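Side-chain contacts in eukaryotic translation initiation factor 4E type 5 (Leishmania major, PDB 7KCJ), which probably binds the 7-methylguanosine cap of messenger RNA and takes part in the initiation of translation: residues Ala167-Leu172 and Ile188-Phe193; Glu114-Val119 and Val155-Ser160; Ser61-Leu66 and Ser76-Ala81. One frame throughout, in Å; residues are numbered along the deposited sequence.

Contact 1: residues Ala167-Leu172 and Ile188-Phe193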
loop_
_atom_site.group_PDB
_atom_site.type_symbol
_atom_site.label_atom_id
_atom_site.label_comp_id
_atom_site.label_asym_id
_atom_site.label_seq_id
_atom_site.Cartn_x
_atom_site.Cartn_y
_atom_site.Cartn_z
ATOM N N ALA A 167 14.474 -0.305 -11.046
ATOM C CA ALA A 167 15.060 -1.414 -10.298
ATOM C C ALA A 167 14.055 -2.078 -9.348
ATOM O O ALA A 167 14.028 -3.304 -9.271
ATOM C CB ALA A 167 16.280 -0.948 -9.523
ATOM N N VAL A 168 13.221 -1.282 -8.649
ATOM C CA VAL A 168 12.235 -1.823 -7.727
ATOM C C VAL A 168 11.146 -2.568 -8.510
ATOM O O VAL A 168 10.780 -3.683 -8.139
ATOM C CB VAL A 168 11.620 -0.688 -6.845
ATOM C CG1 VAL A 168 10.428 -1.195 -6.042
ATOM C CG2 VAL A 168 12.660 -0.081 -5.915
ATOM N N ALA A 169 10.626 -1.952 -9.583
ATOM C CA ALA A 169 9.586 -2.575 -10.385
ATOM C C ALA A 169 10.069 -3.881 -11.009
ATOM O O ALA A 169 9.335 -4.865 -10.983
ATOM C CB ALA A 169 9.103 -1.622 -11.465
ATOM N N GLU A 170 11.314 -3.915 -11.520
ATOM C CA GLU A 170 11.849 -5.147 -12.116
ATOM C C GLU A 170 12.105 -6.209 -11.050
ATOM O O GLU A 170 11.870 -7.387 -11.297
ATOM C CB GLU A 170 13.107 -4.892 -12.949
ATOM C CG GLU A 170 13.457 -6.045 -13.874
ATOM C CD GLU A 170 12.344 -6.491 -14.811
ATOM O OE1 GLU A 170 11.678 -5.616 -15.413
ATOM O OE2 GLU A 170 12.133 -7.719 -14.938
ATOM N N PHE A 171 12.510 -5.797 -9.841
ATOM C CA PHE A 171 12.706 -6.736 -8.735
ATOM C C PHE A 171 11.369 -7.408 -8.395
ATOM O O PHE A 171 11.329 -8.619 -8.221
ATOM C CB PHE A 171 13.259 -6.031 -7.487
ATOM C CG PHE A 171 13.386 -6.990 -6.331
ATOM C CD1 PHE A 171 14.393 -7.940 -6.306
ATOM C CD2 PHE A 171 12.439 -7.016 -5.324
ATOM C CE1 PHE A 171 14.488 -8.850 -5.260
ATOM C CE2 PHE A 171 12.535 -7.933 -4.281
ATOM C CZ PHE A 171 13.564 -8.833 -4.247
ATOM N N LEU A 172 10.286 -6.617 -8.312
ATOM C CA LEU A 172 8.969 -7.151 -7.997
ATOM C C LEU A 172 8.503 -8.095 -9.108
ATOM O O LEU A 172 7.964 -9.155 -8.807
ATOM C CB LEU A 172 7.952 -6.017 -7.802
ATOM C CG LEU A 172 8.117 -5.187 -6.550
ATOM C CD1 LEU A 172 7.263 -3.894 -6.622
ATOM C CD2 LEU A 172 7.771 -5.999 -5.343
ATOM N N ILE A 188 1.945 -4.782 -13.097
ATOM C CA ILE A 188 2.795 -3.823 -12.432
ATOM C C ILE A 188 2.972 -2.639 -13.352
ATOM O O ILE A 188 3.282 -2.807 -14.532
ATOM C CB ILE A 188 4.164 -4.443 -12.050
ATOM C CG1 ILE A 188 3.977 -5.666 -11.149
ATOM C CG2 ILE A 188 5.058 -3.391 -11.369
ATOM C CD1 ILE A 188 5.178 -6.468 -10.940
ATOM N N ALA A 189 2.774 -1.436 -12.821
ATOM C CA ALA A 189 2.925 -0.227 -13.609
ATOM C C ALA A 189 3.700 0.831 -12.834
ATOM O O ALA A 189 3.582 0.917 -11.617
ATOM C CB ALA A 189 1.558 0.312 -13.997
ATOM N N GLU A 190 4.501 1.623 -13.534
ATOM C CA GLU A 190 5.226 2.737 -12.934
ATOM C C GLU A 190 4.540 4.006 -13.405
ATOM O O GLU A 190 4.203 4.130 -14.590
ATOM C CB GLU A 190 6.682 2.758 -13.394
ATOM C CG GLU A 190 7.444 1.506 -13.022
ATOM C CD GLU A 190 8.800 1.450 -13.691
ATOM O OE1 GLU A 190 9.673 2.275 -13.332
ATOM O OE2 GLU A 190 8.982 0.600 -14.593
ATOM N N ALA A 191 4.334 4.949 -12.499
ATOM C CA ALA A 191 3.668 6.201 -12.849
ATOM C C ALA A 191 4.125 7.345 -11.972
ATOM O O ALA A 191 4.591 7.129 -10.852
ATOM C CB ALA A 191 2.149 6.034 -12.737
ATOM N N SER A 192 3.968 8.573 -12.467
ATOM C CA SER A 192 4.248 9.749 -11.671
ATOM C C SER A 192 3.082 9.929 -10.672
ATOM O O SER A 192 2.042 9.261 -10.786
ATOM C CB SER A 192 4.403 10.974 -12.570
ATOM O OG SER A 192 3.156 11.404 -13.090
ATOM N N PHE A 193 3.259 10.797 -9.678
ATOM C CA PHE A 193 2.205 11.052 -8.698
ATOM C C PHE A 193 0.940 11.659 -9.340
ATOM O O PHE A 193 -0.166 11.265 -8.961
ATOM C CB PHE A 193 2.726 11.944 -7.569
ATOM C CG PHE A 193 3.665 11.229 -6.634
ATOM C CD1 PHE A 193 3.368 9.962 -6.165
ATOM C CD2 PHE A 193 4.835 11.817 -6.229
ATOM C CE1 PHE A 193 4.215 9.321 -5.284
ATOM C CE2 PHE A 193 5.679 11.171 -5.354
ATOM C CZ PHE A 193 5.364 9.931 -4.883
#
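Ala169, Leu172 and Ile188 show how a helix can rest on a strand through a few methyl groups. The apolar part of the contact is Ile188 using both branches. CG2 turns to the methyl of Ala169, with Ala169 CB and Ile188 CG2 a loose 4.4 Å apart. The other branch, with CG1 anti to the carbonyl carbon (chi1 -58°), extends along the helix until Ile188 CD1 lies 4.1 Å from Leu172 C and 4.2 Å from Leu172 CB, touching backbone and side-chain base rather than the leucine tip. Ala169 and Leu172 also touch Ile99 and Ile101 of the neighbouring strand.

The second kind of contact involves a charged residue but is not itself polar. Glu190 runs out extended beyond CG, and its carboxylate carbon CD comes to 3.8 Å from Ala169 CB. Its polar end is held elsewhere: Glu190 OE1 is hydrogen-bonded to Ser165 OG, at the start of the same helix.

The axes of segments 167-172 and 188-191 run almost antiparallel, at 174°, and come within 9.3 Å. This is the return half of a beta-alpha-beta crossover from strand 153-159 through helix 165-178 to eIF4E edge strand 186-191, parallel to the first with strand 97-103 between.

Contact 2: residues Glu114-Val119 and Val155-Ser160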
loop_
_atom_site.group_PDB
_atom_site.type_symbol
_atom_site.label_atom_id
_atom_site.label_comp_id
_atom_site.label_asym_id
_atom_site.label_seq_id
_atom_site.Cartn_x
_atom_site.Cartn_y
_atom_site.Cartn_z
ATOM N N GLU A 114 1.925 -10.243 0.337
ATOM C CA GLU A 114 3.006 -10.613 1.250
ATOM C C GLU A 114 4.344 -10.150 0.729
ATOM O O GLU A 114 5.125 -9.583 1.491
ATOM C CB GLU A 114 3.056 -12.130 1.474
ATOM C CG GLU A 114 1.863 -12.668 2.236
ATOM C CD GLU A 114 1.849 -14.177 2.344
ATOM O OE1 GLU A 114 2.936 -14.775 2.518
ATOM O OE2 GLU A 114 0.748 -14.762 2.255
ATOM N N LEU A 115 4.598 -10.352 -0.572
ATOM C CA LEU A 115 5.848 -9.933 -1.177
ATOM C C LEU A 115 6.041 -8.425 -1.090
ATOM O O LEU A 115 7.110 -7.982 -0.678
ATOM C CB LEU A 115 5.930 -10.424 -2.628
ATOM C CG LEU A 115 7.121 -9.893 -3.438
ATOM C CD1 LEU A 115 8.396 -10.651 -3.094
ATOM C CD2 LEU A 115 6.834 -9.950 -4.900
ATOM N N VAL A 116 5.017 -7.636 -1.473
ATOM C CA VAL A 116 5.120 -6.177 -1.456
ATOM C C VAL A 116 5.327 -5.659 -0.034
ATOM O O VAL A 116 6.221 -4.840 0.203
ATOM C CB VAL A 116 3.922 -5.500 -2.157
ATOM C CG1 VAL A 116 4.073 -3.987 -2.117
ATOM C CG2 VAL A 116 3.810 -5.958 -3.607
ATOM N N LEU A 117 4.549 -6.200 0.939
ATOM C CA LEU A 117 4.695 -5.804 2.348
ATOM C C LEU A 117 6.138 -6.070 2.830
ATOM O O LEU A 117 6.747 -5.198 3.435
ATOM C CB LEU A 117 3.697 -6.553 3.252
ATOM C CG LEU A 117 2.221 -6.125 3.158
ATOM C CD1 LEU A 117 1.338 -7.015 3.990
ATOM C CD2 LEU A 117 2.009 -4.661 3.562
ATOM N N ALA A 118 6.705 -7.219 2.453
ATOM C CA ALA A 118 8.074 -7.580 2.823
ATOM C C ALA A 118 9.132 -6.712 2.143
ATOM O O ALA A 118 10.016 -6.205 2.834
ATOM C CB ALA A 118 8.333 -9.053 2.549
ATOM N N VAL A 119 9.048 -6.517 0.817
ATOM C CA VAL A 119 10.028 -5.706 0.111
ATOM C C VAL A 119 10.033 -4.231 0.597
ATOM O O VAL A 119 11.092 -3.613 0.688
ATOM C CB VAL A 119 9.916 -5.808 -1.437
ATOM C CG1 VAL A 119 10.159 -7.217 -1.972
ATOM C CG2 VAL A 119 8.647 -5.195 -1.986
ATOM N N VAL A 155 -2.258 -2.380 -4.785
ATOM C CA VAL A 155 -1.248 -1.904 -3.862
ATOM C C VAL A 155 -0.509 -0.762 -4.553
ATOM O O VAL A 155 -0.079 -0.894 -5.703
ATOM C CB VAL A 155 -0.286 -3.018 -3.402
ATOM C CG1 VAL A 155 0.699 -2.476 -2.357
ATOM C CG2 VAL A 155 -1.052 -4.207 -2.838
ATOM N N GLU A 156 -0.435 0.382 -3.900
ATOM C CA GLU A 156 0.230 1.571 -4.424
ATOM C C GLU A 156 1.444 1.846 -3.536
ATOM O O GLU A 156 1.292 2.022 -2.328
ATOM C CB GLU A 156 -0.743 2.764 -4.395
ATOM C CG GLU A 156 -0.134 4.110 -4.778
ATOM C CD GLU A 156 -1.111 5.272 -4.741
ATOM O OE1 GLU A 156 -0.869 6.283 -5.434
ATOM O OE2 GLU A 156 -2.126 5.166 -4.012
ATOM N N VAL A 157 2.638 1.875 -4.123
ATOM C CA VAL A 157 3.878 2.120 -3.377
ATOM C C VAL A 157 4.442 3.483 -3.744
ATOM O O VAL A 157 4.656 3.728 -4.925
ATOM C CB VAL A 157 4.940 1.032 -3.714
ATOM C CG1 VAL A 157 6.147 1.153 -2.787
ATOM C CG2 VAL A 157 4.347 -0.384 -3.673
ATOM N N TRP A 158 4.727 4.356 -2.765
ATOM C CA TRP A 158 5.319 5.675 -3.037
ATOM C C TRP A 158 6.796 5.639 -2.750
ATOM O O TRP A 158 7.198 5.287 -1.643
ATOM C CB TRP A 158 4.672 6.803 -2.214
ATOM C CG TRP A 158 3.223 7.097 -2.518
ATOM C CD1 TRP A 158 2.440 6.524 -3.482
ATOM C CD2 TRP A 158 2.385 8.032 -1.823
ATOM N NE1 TRP A 158 1.168 7.043 -3.424
ATOM C CE2 TRP A 158 1.109 7.975 -2.418
ATOM C CE3 TRP A 158 2.591 8.927 -0.764
ATOM C CZ2 TRP A 158 0.035 8.738 -1.956
ATOM C CZ3 TRP A 158 1.530 9.719 -0.344
ATOM C CH2 TRP A 158 0.275 9.623 -0.948
ATOM N N LEU A 159 7.609 5.945 -3.757
ATOM C CA LEU A 159 9.056 5.963 -3.608
ATOM C C LEU A 159 9.511 7.409 -3.425
ATOM O O LEU A 159 9.023 8.286 -4.129
ATOM C CB LEU A 159 9.761 5.381 -4.846
ATOM C CG LEU A 159 9.119 4.233 -5.646
ATOM C CD1 LEU A 159 10.034 3.760 -6.690
ATOM C CD2 LEU A 159 8.829 3.062 -4.792
ATOM N N SER A 160 10.458 7.655 -2.530
ATOM C CA SER A 160 10.990 9.013 -2.340
ATOM C C SER A 160 11.970 9.415 -3.461
ATOM O O SER A 160 12.162 10.612 -3.709
ATOM C CB SER A 160 11.639 9.161 -0.972
ATOM O OG SER A 160 12.763 8.309 -0.835
#
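Val116 meets Val155 and Val157 on one face of the strand, while the flat groups, the indole of Trp158 and the carboxylate of Glu156, belong to its other face. At the indole edge, almost in the ring plane, sits Glu156 OE1. It takes a nearly straight bond from Trp158 NE1 (3.0 Å, 170°), but the N-H arrives from above the carboxylate, 76° out of its plane. The rings of Tyr90 and Phe193 also pack on Trp158, the former inclined at about half a right angle, the latter edge-to-face. Arg98 is a second partner of Glu156 OE1 and Arg140 holds Glu156 OE2, so that both oxygens of a buried carboxylate are gripped; the two arginines would probably favour its charged form.

On the helix side one methyl makes both contacts. Val116 CG1 stands anti to the backbone N (chi1 -180°), which carries it down into the notch between two valines spaced two residues apart on the strand. It lies 3.7 Å from Val155 CG1 and 3.9 Å from Val157 CG2. The first pair slide past one another in opposite directions; in the second the side chains cross at a slant. The two strand residues offer different branches: Val155 the methyl anti to its N, Val157 the one beside it.

Val116 also touches Ile101 of strand 97-103, Leu117 reaches Leu139 of strand 136-143, and Leu115 and Val119 pack against helix 165-178, so helix 108-121 lies over the middle of the sheet with a second helix at its flank.

Contact 3: residues Ser61-Leu66 and Ser76-Ala81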
loop_
_atom_site.group_PDB
_atom_site.type_symbol
_atom_site.label_atom_id
_atom_site.label_comp_id
_atom_site.label_asym_id
_atom_site.label_seq_id
_atom_site.Cartn_x
_atom_site.Cartn_y
_atom_site.Cartn_z
ATOM N N SER A 61 -0.755 -9.022 13.216
ATOM C CA SER A 61 -1.809 -8.843 14.229
ATOM C C SER A 61 -2.727 -7.706 13.801
ATOM O O SER A 61 -3.935 -7.808 13.992
ATOM C CB SER A 61 -1.222 -8.530 15.598
ATOM O OG SER A 61 -0.454 -9.616 16.083
ATOM N N THR A 62 -2.159 -6.616 13.222
ATOM C CA THR A 62 -2.932 -5.483 12.705
ATOM C C THR A 62 -3.828 -5.954 11.551
ATOM O O THR A 62 -5.018 -5.646 11.536
ATOM C CB THR A 62 -1.988 -4.332 12.274
ATOM O OG1 THR A 62 -1.234 -3.917 13.408
ATOM C CG2 THR A 62 -2.736 -3.130 11.706
ATOM N N MET A 63 -3.270 -6.726 10.605
ATOM C CA MET A 63 -4.017 -7.242 9.457
ATOM C C MET A 63 -5.126 -8.193 9.884
ATOM O O MET A 63 -6.190 -8.192 9.267
ATOM C CB MET A 63 -3.093 -7.982 8.484
ATOM C CG MET A 63 -1.977 -7.123 7.908
ATOM S SD MET A 63 -2.544 -5.638 7.036
ATOM C CE MET A 63 -3.443 -6.369 5.744
ATOM N N ASN A 64 -4.878 -9.027 10.917
ATOM C CA ASN A 64 -5.857 -10.006 11.433
ATOM C C ASN A 64 -6.988 -9.348 12.204
ATOM O O ASN A 64 -8.043 -9.955 12.334
ATOM C CB ASN A 64 -5.173 -11.108 12.275
ATOM C CG ASN A 64 -6.055 -12.060 13.100
ATOM O OD1 ASN A 64 -6.489 -11.764 14.241
ATOM N ND2 ASN A 64 -6.329 -13.253 12.568
ATOM N N SER A 65 -6.800 -8.113 12.707
ATOM C CA SER A 65 -7.878 -7.407 13.415
ATOM C C SER A 65 -8.937 -6.812 12.441
ATOM O O SER A 65 -9.976 -6.311 12.878
ATOM C CB SER A 65 -7.298 -6.276 14.259
ATOM O OG SER A 65 -6.884 -5.191 13.438
ATOM N N LEU A 66 -8.633 -6.797 11.144
ATOM C CA LEU A 66 -9.484 -6.207 10.122
ATOM C C LEU A 66 -10.059 -7.295 9.231
ATOM O O LEU A 66 -9.463 -8.366 9.104
ATOM C CB LEU A 66 -8.591 -5.308 9.235
ATOM C CG LEU A 66 -7.947 -4.105 9.898
ATOM C CD1 LEU A 66 -6.882 -3.502 9.019
ATOM C CD2 LEU A 66 -8.987 -3.047 10.269
ATOM N N SER A 76 -12.186 2.586 -0.145
ATOM C CA SER A 76 -11.380 2.707 1.059
ATOM C C SER A 76 -9.873 2.515 0.772
ATOM O O SER A 76 -9.475 2.074 -0.313
ATOM C CB SER A 76 -11.869 1.749 2.152
ATOM O OG SER A 76 -11.392 0.432 1.928
ATOM N N THR A 77 -9.038 2.843 1.762
ATOM C CA THR A 77 -7.595 2.719 1.654
ATOM C C THR A 77 -7.011 2.386 3.012
ATOM O O THR A 77 -7.313 3.061 3.995
ATOM C CB THR A 77 -6.942 4.013 1.107
ATOM O OG1 THR A 77 -7.703 4.552 0.033
ATOM C CG2 THR A 77 -5.530 3.794 0.649
ATOM N N LEU A 78 -6.189 1.349 3.078
ATOM C CA LEU A 78 -5.445 0.972 4.275
ATOM C C LEU A 78 -4.058 1.551 4.028
ATOM O O LEU A 78 -3.461 1.249 3.009
ATOM C CB LEU A 78 -5.382 -0.545 4.454
ATOM C CG LEU A 78 -4.586 -1.023 5.664
ATOM C CD1 LEU A 78 -5.235 -0.548 6.962
ATOM C CD2 LEU A 78 -4.458 -2.565 5.663
ATOM N N ILE A 79 -3.590 2.444 4.882
ATOM C CA ILE A 79 -2.335 3.174 4.667
ATOM C C ILE A 79 -1.233 2.832 5.671
ATOM O O ILE A 79 -1.500 2.747 6.871
ATOM C CB ILE A 79 -2.682 4.684 4.726
ATOM C CG1 ILE A 79 -3.767 5.062 3.668
ATOM C CG2 ILE A 79 -1.437 5.580 4.606
ATOM C CD1 ILE A 79 -4.370 6.532 3.828
ATOM N N PHE A 80 0.010 2.664 5.190
ATOM C CA PHE A 80 1.180 2.414 6.030
ATOM C C PHE A 80 2.192 3.509 5.703
ATOM O O PHE A 80 2.620 3.615 4.543
ATOM C CB PHE A 80 1.814 1.039 5.736
ATOM C CG PHE A 80 0.900 -0.145 5.943
ATOM C CD1 PHE A 80 -0.050 -0.480 4.995
ATOM C CD2 PHE A 80 1.004 -0.930 7.079
ATOM C CE1 PHE A 80 -0.888 -1.564 5.191
ATOM C CE2 PHE A 80 0.159 -2.006 7.274
ATOM C CZ PHE A 80 -0.771 -2.327 6.327
ATOM N N ALA A 81 2.594 4.314 6.702
ATOM C CA ALA A 81 3.571 5.371 6.448
ATOM C C ALA A 81 4.743 5.256 7.388
ATOM O O ALA A 81 4.548 5.247 8.601
ATOM C CB ALA A 81 2.938 6.749 6.577
#
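Met63 brings its sulfur to the side chains of both Leu78 and Phe80, and this is the close part of the contact. Met63 SD lies 3.8 Å from Phe80 CZ and 5.2 Å from the ring centroid; at 85° from the ring normal it meets the edge, not the face, a Met-aromatic contact in its in-plane form. The same sulfur is 3.9 Å from Leu78 CD2, and Met63 CE is also 3.9 Å from that methyl, so one branch of the leucine is met by the last two atoms of the thioether. The methionine chain folds to do this: bends at chi2 (-57°) and chi3 (-63°) bring in a side chain whose base does not point straight at the strand. The other branch of Leu78 is used separately, Leu66 CD1 and Leu78 CD1 meeting tip to tip at 4.0 Å.

In the eIF4E fold a curved antiparallel sheet is backed by helices, and here the end of helix 56-64 is laid on strand 77-82, Phe80 being further packed by Val20, Leu139 and Ile141 of the two adjoining strands and by Ile53 of strand 48-55, one strand further out.

Thr62 is the loosely packed part. It points toward the strand, but Thr62 CG2 stays 5.4 Å from Phe80 CE2, and the threonine packs instead on Val20, Leu50 and Ile53. On the solvent side, exposed Ser65 turns back on the helix: Ser65 OG gives Thr62 O a 2.7 Å hydrogen bond, while Ser65 N reaches Thr62 O at 3.3 Å from the same face of the carbonyl.

In the fold
From the N terminus, contact 3 comes first, closing the loop between helix 56-64 and strand 77-82, a connection without helix or strand. Contact 2 follows with the longest closure, spanning helix 123-129 and strand 136-143 between helix 108-121 and strand 153-159. Contact 1 then joins helix 165-178 to the edge strand 186-191. The three stand in series, with neither nesting nor crossing, and all reach one sheet. Contacts 1 and 2 touch both through their helices, where Leu172 CD2 is 3.6 Å from Val119 CG2, and where Phe193 packs on Trp158. Contact 3 touches neither; its centre lies about 22 Å from that of contact 1, on the opposite side of the chain's centre.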